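Local coordinates for protein endonuclease V isoform X2 (PDB 6OZI) that probably cleaves nucleic acid strands near inosine, the product of adenosine deamination, by metal-dependent hydrolysis, as an endonuclease V of the RNase H clan, at residues Q96-Q99 with L100-K104; E159-S162 with Q163-L167; E11-S14 with K15-E18. The protein carries 1 engineered substitution. All coordinates share one frame; numbering follows the deposited sequence.

Contact 1 of 3, residues Q96-Q99 with L100-K104; sequences QELQ and LLKAK
Leu98 and Lys102 meet one turn apart on helix 86-104, and the contact there is aliphatic: CG of Leu98 lies 4.2 Å from CE of Lys102. The lysine chain starts with CG beside its own backbone N (chi1 -70°) and then runs extended, which carries CG of Lys102 past the carbonyl O of Leu98 at 3.4 Å and leads the ammonium end onward to a weak, long ion pair with Glu109. Backbone bonds account for the polar part. Leu100 N donates to Gln96 O, Leu101 N to Glu97 O and Lys102 N to Leu98 O, each at 2.9 Å, and Ala103 N reaches Gln99 O at 3.0 Å with a less straight N-H angle of 146°. The third group faces the sheet. Leu101 packs on Tyr69, Met57 and Val59, while the buried carboxylate of Glu97 takes hydrogen bonds with Ser55, Thr73 and Asn71; a potassium ion lies about 6 Å from the side chain of Leu100, probably the one bound at Asn71 and Thr72. Chemically, then, the helix is two-sided: leucines and one fully engaged acid bind it to strands 52-61 and 67-76, whereas the exposed Lys102 shields a backbone carbonyl with its methylenes.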
loop_
_atom_site.group_PDB
_atom_site.type_symbol
_atom_site.label_atom_id
_atom_site.label_comp_id
_atom_site.label_asym_id
_atom_site.label_seq_id
_atom_site.Cartn_x
_atom_site.Cartn_y
_atom_site.Cartn_z
ATOM N N GLN A 96 -7.236 18.149 -21.289
ATOM C CA GLN A 96 -8.392 18.642 -20.544
ATOM C C GLN A 96 -7.975 19.237 -19.198
ATOM O O GLN A 96 -8.408 20.339 -18.834
ATOM C CB GLN A 96 -9.423 17.527 -20.370
ATOM C CG GLN A 96 -10.134 17.157 -21.668
ATOM C CD GLN A 96 -10.829 18.352 -22.328
ATOM O OE1 GLN A 96 -11.386 19.226 -21.652
ATOM N NE2 GLN A 96 -10.783 18.397 -23.657
ATOM N N GLU A 97 -7.158 18.504 -18.423
ATOM C CA GLU A 97 -6.688 19.051 -17.150
ATOM C C GLU A 97 -5.968 20.375 -17.362
ATOM O O GLU A 97 -6.188 21.334 -16.616
ATOM C CB GLU A 97 -5.765 18.060 -16.432
ATOM C CG GLU A 97 -6.433 16.800 -15.886
ATOM C CD GLU A 97 -7.304 17.063 -14.658
ATOM O OE1 GLU A 97 -7.355 18.213 -14.172
ATOM O OE2 GLU A 97 -7.948 16.111 -14.178
ATOM N N LEU A 98 -5.106 20.441 -18.379
ATOM C CA LEU A 98 -4.327 21.645 -18.642
ATOM C C LEU A 98 -5.236 22.816 -18.972
ATOM O O LEU A 98 -5.039 23.931 -18.478
ATOM C CB LEU A 98 -3.347 21.390 -19.786
ATOM C CG LEU A 98 -2.433 22.554 -20.168
ATOM C CD1 LEU A 98 -1.485 22.857 -19.018
ATOM C CD2 LEU A 98 -1.659 22.239 -21.439
ATOM N N GLN A 99 -6.224 22.587 -19.845
ATOM C CA GLN A 99 -7.167 23.643 -20.192
ATOM C C GLN A 99 -7.929 24.123 -18.960
ATOM O O GLN A 99 -8.165 25.329 -18.789
ATOM C CB GLN A 99 -8.115 23.135 -21.278
ATOM C CG GLN A 99 -9.433 23.863 -21.382
ATOM C CD GLN A 99 -10.234 23.437 -22.609
ATOM O OE1 GLN A 99 -10.435 22.244 -22.860
ATOM N NE2 GLN A 99 -10.729 24.417 -23.357
ATOM N N LEU A 100 -8.326 23.188 -18.089
ATOM C CA LEU A 100 -8.981 23.569 -16.840
ATOM C C LEU A 100 -8.061 24.419 -15.963
ATOM O O LEU A 100 -8.486 25.440 -15.414
ATOM C CB LEU A 100 -9.433 22.314 -16.099
ATOM C CG LEU A 100 -10.228 22.495 -14.814
ATOM C CD1 LEU A 100 -11.387 23.434 -15.033
ATOM C CD2 LEU A 100 -10.729 21.135 -14.387
ATOM N N LEU A 101 -6.799 24.013 -15.819
ATOM C CA LEU A 101 -5.846 24.798 -15.034
ATOM C C LEU A 101 -5.691 26.203 -15.607
ATOM O O LEU A 101 -5.714 27.194 -14.867
ATOM C CB LEU A 101 -4.498 24.080 -14.983
ATOM C CG LEU A 101 -3.302 24.866 -14.446
ATOM C CD1 LEU A 101 -3.487 25.234 -12.980
ATOM C CD2 LEU A 101 -2.022 24.068 -14.634
ATOM N N LYS A 102 -5.538 26.309 -16.929
ATOM C CA LYS A 102 -5.372 27.624 -17.542
ATOM C C LYS A 102 -6.606 28.496 -17.355
ATOM O O LYS A 102 -6.481 29.717 -17.210
ATOM C CB LYS A 102 -5.049 27.487 -19.033
ATOM C CG LYS A 102 -3.662 26.918 -19.325
ATOM C CD LYS A 102 -3.376 26.850 -20.828
ATOM C CE LYS A 102 -1.897 26.593 -21.088
ATOM N NZ LYS A 102 -1.559 26.426 -22.527
ATOM N N ALA A 103 -7.803 27.901 -17.335
ATOM C CA ALA A 103 -8.997 28.719 -17.143
ATOM C C ALA A 103 -9.190 29.104 -15.679
ATOM O O ALA A 103 -9.644 30.213 -15.381
ATOM C CB ALA A 103 -10.236 27.983 -17.659
ATOM N N LYS A 104 -8.835 28.208 -14.759
ATOM C CA LYS A 104 -9.064 28.429 -13.333
ATOM C C LYS A 104 -7.973 29.302 -12.721
ATOM O O LYS A 104 -8.250 30.332 -12.102
ATOM C CB LYS A 104 -9.122 27.080 -12.606
ATOM C CG LYS A 104 -10.411 26.818 -11.859
ATOM C CD LYS A 104 -10.262 25.649 -10.891
ATOM C CE LYS A 104 -10.645 26.073 -9.476
ATOM N NZ LYS A 104 -11.113 24.931 -8.631
#

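Contact 2 of 3, residues E159-S162 with Q163-L167; sequences EVIS and QFKRL
This is an i to i+4 contact within helix 157-169, a surface helix lying against strand 174-179, outermost in this chain's mixed sheet, in the RNase H-like fold. Its buried side is fixed by Phe164, which packs on Leu175, Leu191 and Pro199, and by Val160 on Ile177 and Leu147. On the outer side Ser162 meets Arg166. NH1 of the arginine donates to OG of Ser162 over 3.1 Å, a bent bond (138°) with the hydroxyl 26° out of the guanidinium plane. The fold-back comes from the arginine chain, which turns at chi3 (-59°) and lays one guanidinium face over the carbonyl O of Ser162, 3.4 Å from the plane and toward the rim. That same carbonyl accepts Arg166 N at 2.9 Å. With an alanine in place of Ser162, NH1 would probably lose this acceptor and the guanidinium would be less firmly held against the helix. Further round, CG2 of Ile161 rests on CE of Lys165 at 3.8 Å. A water completes the arginine's link to the preceding turn: lying in the guanidinium plane at its edge, it accepts from NH2 of Arg166 at 2.9 Å and donates to the carbonyl O of Glu159 at 2.6 Å.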
loop_
_atom_site.group_PDB
_atom_site.type_symbol
_atom_site.label_atom_id
_atom_site.label_comp_id
_atom_site.label_asym_id
_atom_site.label_seq_id
_atom_site.Cartn_x
_atom_site.Cartn_y
_atom_site.Cartn_z
ATOM N N GLU A 159 22.150 -4.899 -18.027
ATOM C CA GLU A 159 23.419 -4.214 -18.272
ATOM C C GLU A 159 23.417 -2.804 -17.689
ATOM O O GLU A 159 24.407 -2.376 -17.077
ATOM C CB GLU A 159 23.717 -4.193 -19.771
ATOM C CG GLU A 159 23.688 -5.590 -20.384
ATOM C CD GLU A 159 24.008 -5.613 -21.867
ATOM O OE1 GLU A 159 23.835 -4.576 -22.546
ATOM O OE2 GLU A 159 24.434 -6.683 -22.357
ATOM N N VAL A 160 22.309 -2.075 -17.850
ATOM C CA VAL A 160 22.220 -0.724 -17.300
ATOM C C VAL A 160 22.308 -0.768 -15.783
ATOM O O VAL A 160 23.007 0.038 -15.157
ATOM C CB VAL A 160 20.921 -0.036 -17.760
ATOM C CG1 VAL A 160 20.698 1.259 -16.982
ATOM C CG2 VAL A 160 20.949 0.226 -19.258
ATOM N N ILE A 161 21.577 -1.698 -15.168
ATOM C CA ILE A 161 21.583 -1.795 -13.713
ATOM C C ILE A 161 22.972 -2.161 -13.199
ATOM O O ILE A 161 23.452 -1.583 -12.217
ATOM C CB ILE A 161 20.516 -2.798 -13.239
ATOM C CG1 ILE A 161 19.125 -2.267 -13.575
ATOM C CG2 ILE A 161 20.640 -3.050 -11.750
ATOM C CD1 ILE A 161 18.917 -0.831 -13.127
ATOM N N SER A 162 23.643 -3.119 -13.847
ATOM C CA SER A 162 24.971 -3.493 -13.363
ATOM C C SER A 162 25.960 -2.343 -13.537
ATOM O O SER A 162 26.784 -2.088 -12.649
ATOM C CB SER A 162 25.472 -4.756 -14.065
ATOM O OG SER A 162 25.834 -4.493 -15.405
ATOM N N GLN A 163 25.879 -1.628 -14.665
ATOM C CA GLN A 163 26.717 -0.446 -14.856
ATOM C C GLN A 163 26.448 0.597 -13.777
ATOM O O GLN A 163 27.375 1.267 -13.302
ATOM C CB GLN A 163 26.501 0.146 -16.252
ATOM C CG GLN A 163 27.546 1.192 -16.626
ATOM C CD GLN A 163 27.394 1.738 -18.043
ATOM O OE1 GLN A 163 26.536 1.297 -18.807
ATOM N NE2 GLN A 163 28.238 2.704 -18.396
ATOM N N PHE A 164 25.179 0.772 -13.398
ATOM C CA PHE A 164 24.856 1.750 -12.366
ATOM C C PHE A 164 25.372 1.321 -10.998
ATOM O O PHE A 164 25.797 2.167 -10.205
ATOM C CB PHE A 164 23.349 1.995 -12.292
ATOM C CG PHE A 164 22.981 3.101 -11.347
ATOM C CD1 PHE A 164 23.000 4.422 -11.763
ATOM C CD2 PHE A 164 22.662 2.821 -10.027
ATOM C CE1 PHE A 164 22.684 5.446 -10.886
ATOM C CE2 PHE A 164 22.343 3.836 -9.142
ATOM C CZ PHE A 164 22.354 5.153 -9.571
ATOM N N LYS A 165 25.323 0.022 -10.686
ATOM C CA LYS A 165 25.865 -0.429 -9.404
ATOM C C LYS A 165 27.380 -0.265 -9.361
ATOM O O LYS A 165 27.939 0.164 -8.337
ATOM C CB LYS A 165 25.470 -1.882 -9.138
ATOM C CG LYS A 165 23.993 -2.066 -8.842
ATOM C CD LYS A 165 23.644 -3.534 -8.671
ATOM C CE LYS A 165 22.165 -3.699 -8.383
ATOM N NZ LYS A 165 21.735 -5.118 -8.461
ATOM N N ARG A 166 28.060 -0.594 -10.466
ATOM C CA ARG A 166 29.494 -0.327 -10.556
ATOM C C ARG A 166 29.776 1.157 -10.373
ATOM O O ARG A 166 30.766 1.534 -9.738
ATOM C CB ARG A 166 30.045 -0.814 -11.898
ATOM C CG ARG A 166 30.022 -2.330 -12.073
ATOM C CD ARG A 166 30.904 -2.800 -13.232
ATOM N NE ARG A 166 30.491 -2.216 -14.512
ATOM C CZ ARG A 166 29.524 -2.703 -15.287
ATOM N NH1 ARG A 166 28.850 -3.787 -14.921
ATOM N NH2 ARG A 166 29.226 -2.102 -16.430
ATOM N N LEU A 167 28.898 2.016 -10.900
ATOM C CA LEU A 167 29.049 3.448 -10.677
ATOM C C LEU A 167 28.898 3.792 -9.204
ATOM O O LEU A 167 29.686 4.571 -8.657
ATOM C CB LEU A 167 28.020 4.226 -11.500
ATOM C CG LEU A 167 27.972 5.735 -11.235
ATOM C CD1 LEU A 167 29.244 6.446 -11.731
ATOM C CD2 LEU A 167 26.732 6.331 -11.828
HETATM O O HOH W 1 26.862 -2.873 -17.879
#

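Contact 3 of 3, residues E11-S14 with K15-E18; sequences EWNS and KQEE
Glu11 and Lys15 run obliquely across one another and join at their charged ends, where NZ of Lys15 donates to OE2 of Glu11 at 2.7 Å in a salt bridge. The ammonium approaches on the anti lone pair of OE2, the one turned away from the other carboxylate oxygen. Two torsions set up the meeting: Glu11 is extended, with CG opposite its backbone N, and Lys15 bends at chi2 (148°), which brings CD of Lys15 to 4.0 Å from CG of Glu11 where the two chains cross. The indole of Trp12 flanks the ammonium with its edge: NZ of Lys15 sits near the ring plane, 4.1 Å from CD1 of Trp12, so this is no cation-pi stack over a face.

All of this rides on helix 6-19, an N-terminal helix whose i to i+4 backbone bonds include Lys15 N to Glu11 O at 2.9 Å. The buried Trp12 ring stacks with Phe88, which docks helix 6-19 onto helix 86-104, and it also meets Tyr85, just before that helix, with the planes about 35° apart.

Asn13 and Gln16 also pass obliquely, their amide planes 32° apart, with OD1 of Asn13 standing 4.1 Å from OE1 of Gln16. OD1 of Asn13 is hydrogen-bonded to Tyr85 OH, OE1 of Gln16 to NE of Arg124, and NE2 of Gln16 to the carbonyl O of Ser84. CG of Gln16 comes within 3.2 Å of the carbonyl O of Trp12, and on the neighbouring flank CG of Glu17 lies 3.3 Å from Asn13 O while its carboxylate forms a salt bridge with Arg20.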
loop_
_atom_site.group_PDB
_atom_site.type_symbol
_atom_site.label_atom_id
_atom_site.label_comp_id
_atom_site.label_asym_id
_atom_site.label_seq_id
_atom_site.Cartn_x
_atom_site.Cartn_y
_atom_site.Cartn_z
ATOM N N GLU A 11 -0.940 3.169 -37.227
ATOM C CA GLU A 11 -1.288 4.587 -37.159
ATOM C C GLU A 11 -0.504 5.304 -36.064
ATOM O O GLU A 11 0.008 6.415 -36.274
ATOM C CB GLU A 11 -2.789 4.731 -36.916
ATOM C CG GLU A 11 -3.296 6.153 -36.925
ATOM C CD GLU A 11 -4.775 6.240 -36.586
ATOM O OE1 GLU A 11 -5.590 5.531 -37.223
ATOM O OE2 GLU A 11 -5.120 7.003 -35.658
ATOM N N TRP A 12 -0.404 4.684 -34.886
ATOM C CA TRP A 12 0.340 5.276 -33.778
ATOM C C TRP A 12 1.811 5.455 -34.139
ATOM O O TRP A 12 2.407 6.509 -33.870
ATOM C CB TRP A 12 0.189 4.395 -32.536
ATOM C CG TRP A 12 -1.130 4.542 -31.834
ATOM C CD1 TRP A 12 -2.025 5.558 -31.981
ATOM C CD2 TRP A 12 -1.707 3.631 -30.893
ATOM N NE1 TRP A 12 -3.110 5.355 -31.166
ATOM C CE2 TRP A 12 -2.944 4.176 -30.490
ATOM C CE3 TRP A 12 -1.289 2.417 -30.335
ATOM C CZ2 TRP A 12 -3.773 3.547 -29.562
ATOM C CZ3 TRP A 12 -2.111 1.794 -29.417
ATOM C CH2 TRP A 12 -3.343 2.357 -29.042
ATOM N N ASN A 13 2.413 4.430 -34.746
ATOM C CA ASN A 13 3.792 4.539 -35.211
ATOM C C ASN A 13 3.952 5.700 -36.182
ATOM O O ASN A 13 4.932 6.453 -36.108
ATOM C CB ASN A 13 4.228 3.229 -35.866
ATOM C CG ASN A 13 4.388 2.097 -34.858
ATOM O OD1 ASN A 13 4.406 2.322 -33.642
ATOM N ND2 ASN A 13 4.504 0.873 -35.359
ATOM N N SER A 14 2.992 5.867 -37.096
ATOM C CA SER A 14 3.089 6.946 -38.073
ATOM C C SER A 14 3.034 8.315 -37.400
ATOM O O SER A 14 3.874 9.189 -37.667
ATOM C CB SER A 14 1.983 6.800 -39.115
ATOM O OG SER A 14 1.888 7.973 -39.894
ATOM N N LYS A 15 2.045 8.525 -36.520
ATOM C CA LYS A 15 1.953 9.797 -35.805
ATOM C C LYS A 15 3.233 10.085 -35.033
ATOM O O LYS A 15 3.727 11.223 -35.021
ATOM C CB LYS A 15 0.764 9.787 -34.845
ATOM C CG LYS A 15 -0.611 9.793 -35.494
ATOM C CD LYS A 15 -1.589 9.005 -34.612
ATOM C CE LYS A 15 -3.032 9.474 -34.736
ATOM N NZ LYS A 15 -3.918 8.670 -33.839
ATOM N N GLN A 16 3.791 9.061 -34.388
ATOM C CA GLN A 16 5.030 9.260 -33.646
ATOM C C GLN A 16 6.170 9.660 -34.577
ATOM O O GLN A 16 6.943 10.576 -34.268
ATOM C CB GLN A 16 5.367 7.991 -32.867
ATOM C CG GLN A 16 4.451 7.765 -31.679
ATOM C CD GLN A 16 4.734 6.479 -30.930
ATOM O OE1 GLN A 16 5.406 5.582 -31.440
ATOM N NE2 GLN A 16 4.204 6.374 -29.713
ATOM N N GLU A 17 6.253 9.028 -35.751
ATOM C CA GLU A 17 7.314 9.380 -36.692
ATOM C C GLU A 17 7.184 10.822 -37.164
ATOM O O GLU A 17 8.195 11.508 -37.350
ATOM C CB GLU A 17 7.317 8.428 -37.891
ATOM C CG GLU A 17 7.791 7.013 -37.587
ATOM C CD GLU A 17 9.285 6.931 -37.268
ATOM O OE1 GLU A 17 10.015 7.927 -37.469
ATOM O OE2 GLU A 17 9.728 5.851 -36.825
ATOM N N GLU A 18 5.959 11.307 -37.368
ATOM C CA GLU A 18 5.860 12.698 -37.802
ATOM C C GLU A 18 6.089 13.688 -36.658
ATOM O O GLU A 18 6.546 14.812 -36.908
ATOM C CB GLU A 18 4.527 12.953 -38.516
ATOM C CG GLU A 18 3.283 13.048 -37.673
ATOM C CD GLU A 18 2.073 13.413 -38.532
ATOM O OE1 GLU A 18 2.244 13.528 -39.770
ATOM O OE2 GLU A 18 0.963 13.592 -37.983
#

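How the contacts relate
From the N terminus the chain passes contact 3 on helix 6-19, contact 1 on helix 86-104 and contact 2 on helix 157-169. They are in series; each joins adjoining segments of one helix, so none closes a long loop, nests or crosses. Contacts 3 and 1 share helix 86-104 indirectly: Trp12 and Gln16 touch its early turns at Phe88, whereas contact 1 occupies its last turns. Their centres are about 27 Å apart. Contact 1 faces the sheet strands 52-61 and 67-76, while contact 2 covers the other outermost strand of this chain, 174-179. These two lie on opposite sides of the chain's centre, about 41 Å apart between centres, and the centres of contacts 2 and 3 are about 33 Å apart.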